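Local coordinates for protein endolysin (Clostridium phage phiCD27, PDB 3QAY) that probably cleaves the bond between N-acetylmuramic acid and L-alanine in clostridial peptidoglycan, as a zinc-dependent phage amidase directed at Clostridium difficile, at residues P71-S75 and S136-T140; V8-I12 and E27-K32. All coordinates share one frame; numbering follows the deposited sequence.

Contact 1 (P71-S75 and S136-T140); sequences PRVNS and SSKPT
Asn74, in the last part of segment 71-75, faces the irregular run 136-140, and its CA comes within 6.0 Å of the CA of Lys138. The amide of Asn74 carries the contact. It bonds to the loop backbone on two sides of Ser137. ND2 of Asn74 donates to the carbonyl O of Ser136 at 3.1 Å. That bond is nearly straight, at 174°, and the acceptor lies in the amide plane of Asn74. OD1 of Asn74 accepts from the backbone N of Lys138 at 2.8 Å. This donor is tilted 28° from the plane of the side-chain carbonyl. The first torsion of Asn74 sets CG beside its own backbone N (chi1 -69°), which brings the amide across to the loop.

Beside the amide, Val73 makes the apolar part of the contact. Val73 sends CG1 to CB of Ser137 at 4.1 Å and to CG of Pro139 at 4.2 Å. Val73 also packs on Leu81, Cys5 and Thr7 of the sheet. The hydroxyl of Ser137 takes another direction and bonds to the carbonyl of Ile133. CB of Lys138 lies 3.7 Å from OD1 of Asn74, and the rest of the lysine chain runs off from the helix.

One amide thus serves as both donor and acceptor for a loop without regular structure. The two bonds fix its rotation and tie the loop before strand 140-148 to the helix.

Contact 2 (V8-I12 and E27-K32); sequences VGHSI and EYQYNK. With ZN (zinc ion), chain E.
His10 and Glu27 cross at about a right angle where both reach the zinc ion, and the ring and carboxylate planes stand 74° apart. NE2 of His10 binds zinc at 2.0 Å, and OE2 of Glu27 binds it at 2.1 Å. OE2 of Glu27 also sits at the edge of the imidazole, near its plane, 3.0 Å from NE2 of His10. This closeness comes from the shared metal and is no hydrogen bond. The Glu27 chain is extended, with CG anti to the backbone N (chi1 167°), and carries the carboxylate from the first turn of the helix to the metal. His85 and a water also bind the zinc ion. Second-shell bonds hold the carboxylate: the backbone N of Ala21 donates to OE1 and that of Leu86 to OE2.

Tyr28 packs against the backbone of Gly9, His10 and Ser11 and the side chains of Val8 and Ile12. The carbonyl O of Gly9 lies at the ring edge, 3.6 Å from CD1 of Tyr28, and the backbone of Ser11 lies over one face. Val8 and Ile12 both cross the tyrosine at about a right angle. CG1 of Ile12 is 3.9 Å from CE2 of Tyr28. The phenol hydroxyl bonds to Glu56.

An imidazole nitrogen and a carboxylate oxygen share one zinc ion with a water, an arrangement that would probably polarise that water, as in zinc amidases.

In the fold
Both segments of contact 2 precede those of contact 1 in the chain. Their centres are 19 Å apart, and their nearest atoms are about 8 Å apart without touching. Both border the mixed six-stranded sheet. Contact 2 joins the loop after strand 3-8 to helix 27-44. Contact 1 joins helix 64-75 to the loop before strand 140-148. Strands 3-8 and 80-87 relate the two: both meet Val73 of contact 1, while 3-8 leads into the loop of contact 2 and 80-87 supplies the zinc ligand His85. Contact 2 supplies two of the zinc ligands, whereas contact 1 is a hydrogen-bonded surface contact remote from the metal, within the same amidase domain.

Contact 1 (P71-S75 and S136-T140)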
loop_
_atom_site.group_PDB
_atom_site.type_symbol
_atom_site.label_atom_id
_atom_site.label_comp_id
_atom_site.label_asym_id
_atom_site.label_seq_id
_atom_site.Cartn_x
_atom_site.Cartn_y
_atom_site.Cartn_z
ATOM N N PRO A 71 7.606 6.231 14.295
ATOM C CA PRO A 71 7.385 7.478 15.046
ATOM C C PRO A 71 6.510 8.498 14.294
ATOM O O PRO A 71 5.693 9.192 14.907
ATOM C CB PRO A 71 8.808 8.030 15.247
ATOM C CG PRO A 71 9.714 6.843 15.084
ATOM C CD PRO A 71 9.041 5.969 14.072
ATOM N N ARG A 72 6.682 8.572 12.975
ATOM C CA ARG A 72 5.920 9.495 12.134
ATOM C C ARG A 72 4.471 9.046 11.983
ATOM O O ARG A 72 3.553 9.866 12.054
ATOM C CB ARG A 72 6.589 9.653 10.761
ATOM C CG ARG A 72 7.893 10.421 10.850
ATOM C CD ARG A 72 8.675 10.445 9.543
ATOM N NE ARG A 72 9.763 11.423 9.619
ATOM C CZ ARG A 72 10.905 11.251 10.287
ATOM N NH1 ARG A 72 11.154 10.122 10.947
ATOM N NH2 ARG A 72 11.818 12.221 10.291
ATOM N N VAL A 73 4.263 7.749 11.776
ATOM C CA VAL A 73 2.910 7.193 11.783
ATOM C C VAL A 73 2.205 7.483 13.119
ATOM O O VAL A 73 1.039 7.892 13.150
ATOM C CB VAL A 73 2.914 5.667 11.514
ATOM C CG1 VAL A 73 1.541 5.069 11.783
ATOM C CG2 VAL A 73 3.339 5.378 10.080
ATOM N N ASN A 74 2.925 7.304 14.221
ATOM C CA ASN A 74 2.329 7.419 15.544
ATOM C C ASN A 74 2.242 8.836 16.118
ATOM O O ASN A 74 1.616 9.037 17.167
ATOM C CB ASN A 74 3.066 6.491 16.514
ATOM C CG ASN A 74 2.814 5.025 16.211
ATOM O OD1 ASN A 74 1.747 4.659 15.702
ATOM N ND2 ASN A 74 3.793 4.178 16.519
ATOM N N SER A 75 2.845 9.814 15.443
ATOM C CA SER A 75 2.793 11.209 15.899
ATOM C C SER A 75 1.756 12.054 15.145
ATOM O O SER A 75 1.490 13.195 15.526
ATOM C CB SER A 75 4.168 11.858 15.763
ATOM O OG SER A 75 4.566 11.911 14.407
ATOM N N SER A 136 2.798 -2.348 15.416
ATOM C CA SER A 136 3.411 -1.230 16.148
ATOM C C SER A 136 2.833 0.123 15.765
ATOM O O SER A 136 3.362 1.166 16.164
ATOM C CB SER A 136 4.931 -1.228 15.946
ATOM O OG SER A 136 5.490 -2.416 16.466
ATOM N N SER A 137 1.741 0.106 15.010
ATOM C CA SER A 137 1.073 1.327 14.606
ATOM C C SER A 137 -0.150 1.530 15.491
ATOM O O SER A 137 -0.910 0.586 15.737
ATOM C CB SER A 137 0.697 1.276 13.116
ATOM O OG SER A 137 -0.046 0.111 12.766
ATOM N N LYS A 138 -0.327 2.745 16.001
ATOM C CA LYS A 138 -1.500 3.037 16.840
ATOM C C LYS A 138 -2.800 3.006 16.040
ATOM O O LYS A 138 -3.743 2.333 16.439
ATOM C CB LYS A 138 -1.375 4.369 17.587
ATOM C CG LYS A 138 -2.341 4.468 18.775
ATOM C CD LYS A 138 -2.197 5.775 19.518
ATOM C CE LYS A 138 -2.653 5.680 20.968
ATOM N NZ LYS A 138 -3.882 4.863 21.161
ATOM N N PRO A 139 -2.862 3.725 14.905
ATOM C CA PRO A 139 -4.118 3.641 14.155
ATOM C C PRO A 139 -4.358 2.267 13.540
ATOM O O PRO A 139 -3.417 1.483 13.365
ATOM C CB PRO A 139 -3.939 4.681 13.049
ATOM C CG PRO A 139 -2.473 4.837 12.897
ATOM C CD PRO A 139 -1.889 4.623 14.253
ATOM N N THR A 140 -5.619 1.975 13.238
ATOM C CA THR A 140 -5.955 0.851 12.372
ATOM C C THR A 140 -5.082 0.924 11.128
ATOM O O THR A 140 -4.906 2.005 10.551
ATOM C CB THR A 140 -7.432 0.890 11.961
ATOM O OG1 THR A 140 -8.243 0.902 13.139
ATOM C CG2 THR A 140 -7.791 -0.321 11.109
#

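Contact 2 (V8-I12 and E27-K32)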
loop_
_atom_site.group_PDB
_atom_site.type_symbol
_atom_site.label_atom_id
_atom_site.label_comp_id
_atom_site.label_asym_id
_atom_site.label_seq_id
_atom_site.Cartn_x
_atom_site.Cartn_y
_atom_site.Cartn_z
ATOM N N VAL A 8 4.903 4.348 1.866
ATOM C CA VAL A 8 5.418 3.550 0.766
ATOM C C VAL A 8 6.376 2.520 1.349
ATOM O O VAL A 8 7.316 2.869 2.065
ATOM C CB VAL A 8 6.139 4.420 -0.278
ATOM C CG1 VAL A 8 6.928 3.564 -1.258
ATOM C CG2 VAL A 8 5.122 5.311 -1.008
ATOM N N GLY A 9 6.117 1.250 1.052
ATOM C CA GLY A 9 6.958 0.169 1.515
ATOM C C GLY A 9 8.343 0.209 0.901
ATOM O O GLY A 9 8.522 0.664 -0.233
ATOM N N HIS A 10 9.322 -0.244 1.682
ATOM C CA HIS A 10 10.712 -0.394 1.251
ATOM C C HIS A 10 11.425 0.943 1.092
ATOM O O HIS A 10 10.876 1.987 1.443
ATOM C CB HIS A 10 10.773 -1.254 -0.010
ATOM C CG HIS A 10 10.000 -2.526 0.121
ATOM N ND1 HIS A 10 10.423 -3.568 0.917
ATOM C CD2 HIS A 10 8.805 -2.902 -0.390
ATOM C CE1 HIS A 10 9.540 -4.547 0.860
ATOM N NE2 HIS A 10 8.547 -4.169 0.074
ATOM N N SER A 11 12.664 0.896 0.606
ATOM C CA SER A 11 13.494 2.087 0.444
ATOM C C SER A 11 14.686 1.819 -0.467
ATOM O O SER A 11 14.975 0.677 -0.822
ATOM C CB SER A 11 14.015 2.551 1.806
ATOM O OG SER A 11 14.869 1.577 2.387
ATOM N N ILE A 12 15.381 2.889 -0.829
ATOM C CA ILE A 12 16.664 2.788 -1.495
ATOM C C ILE A 12 17.745 3.088 -0.470
ATOM O O ILE A 12 17.833 4.211 0.037
ATOM C CB ILE A 12 16.767 3.763 -2.673
ATOM C CG1 ILE A 12 15.779 3.370 -3.765
ATOM C CG2 ILE A 12 18.189 3.774 -3.232
ATOM C CD1 ILE A 12 15.815 4.261 -4.975
ATOM N N GLU A 27 8.921 -2.508 -7.414
ATOM C CA GLU A 27 7.862 -2.307 -6.431
ATOM C C GLU A 27 7.939 -0.917 -5.805
ATOM O O GLU A 27 6.953 -0.183 -5.801
ATOM C CB GLU A 27 7.940 -3.381 -5.346
ATOM C CG GLU A 27 7.101 -3.095 -4.122
ATOM C CD GLU A 27 7.210 -4.164 -3.060
ATOM O OE1 GLU A 27 8.057 -5.078 -3.185
ATOM O OE2 GLU A 27 6.445 -4.076 -2.082
ATOM N N TYR A 28 9.109 -0.565 -5.279
ATOM C CA TYR A 28 9.291 0.728 -4.614
ATOM C C TYR A 28 8.935 1.896 -5.528
ATOM O O TYR A 28 8.180 2.789 -5.129
ATOM C CB TYR A 28 10.723 0.875 -4.101
ATOM C CG TYR A 28 11.061 2.255 -3.585
ATOM C CD1 TYR A 28 10.712 2.645 -2.295
ATOM C CD2 TYR A 28 11.744 3.166 -4.384
ATOM C CE1 TYR A 28 11.036 3.914 -1.814
ATOM C CE2 TYR A 28 12.061 4.433 -3.917
ATOM C CZ TYR A 28 11.708 4.801 -2.636
ATOM O OH TYR A 28 12.029 6.061 -2.175
ATOM N N GLN A 29 9.468 1.878 -6.750
ATOM C CA GLN A 29 9.242 2.952 -7.716
ATOM C C GLN A 29 7.759 3.067 -8.079
ATOM O O GLN A 29 7.226 4.175 -8.105
ATOM C CB GLN A 29 10.079 2.757 -8.990
ATOM C CG GLN A 29 11.607 2.832 -8.789
ATOM C CD GLN A 29 12.106 4.208 -8.332
ATOM O OE1 GLN A 29 11.467 5.237 -8.579
ATOM N NE2 GLN A 29 13.250 4.223 -7.655
ATOM N N TYR A 30 7.094 1.939 -8.354
ATOM C CA TYR A 30 5.654 1.976 -8.666
ATOM C C TYR A 30 4.874 2.645 -7.537
ATOM O O TYR A 30 4.104 3.580 -7.768
ATOM C CB TYR A 30 5.069 0.579 -8.929
ATOM C CG TYR A 30 3.597 0.655 -9.300
ATOM C CD1 TYR A 30 3.210 0.937 -10.601
ATOM C CD2 TYR A 30 2.601 0.502 -8.340
ATOM C CE1 TYR A 30 1.875 1.035 -10.951
ATOM C CE2 TYR A 30 1.256 0.603 -8.675
ATOM C CZ TYR A 30 0.901 0.868 -9.982
ATOM O OH TYR A 30 -0.424 0.973 -10.329
ATOM N N ASN A 31 5.095 2.176 -6.314
ATOM C CA ASN A 31 4.361 2.686 -5.158
ATOM C C ASN A 31 4.736 4.120 -4.771
ATOM O O ASN A 31 3.900 4.862 -4.262
ATOM C CB ASN A 31 4.502 1.720 -3.971
ATOM C CG ASN A 31 3.731 0.415 -4.186
ATOM O OD1 ASN A 31 4.241 -0.677 -3.917
ATOM N ND2 ASN A 31 2.507 0.525 -4.674
ATOM N N LYS A 32 5.977 4.518 -5.043
ATOM C CA LYS A 32 6.376 5.924 -4.938
ATOM C C LYS A 32 5.527 6.799 -5.881
ATOM O O LYS A 32 5.164 7.927 -5.537
ATOM C CB LYS A 32 7.878 6.071 -5.241
ATOM C CG LYS A 32 8.395 7.502 -5.320
ATOM C CD LYS A 32 9.886 7.545 -5.627
ATOM C CE LYS A 32 10.420 8.977 -5.603
ATOM N NZ LYS A 32 11.884 9.026 -5.889
HETATM ZN ZN ZN E . 6.804 -5.087 -0.296
HETATM O O HOH W 1 7.448 -6.315 1.697
#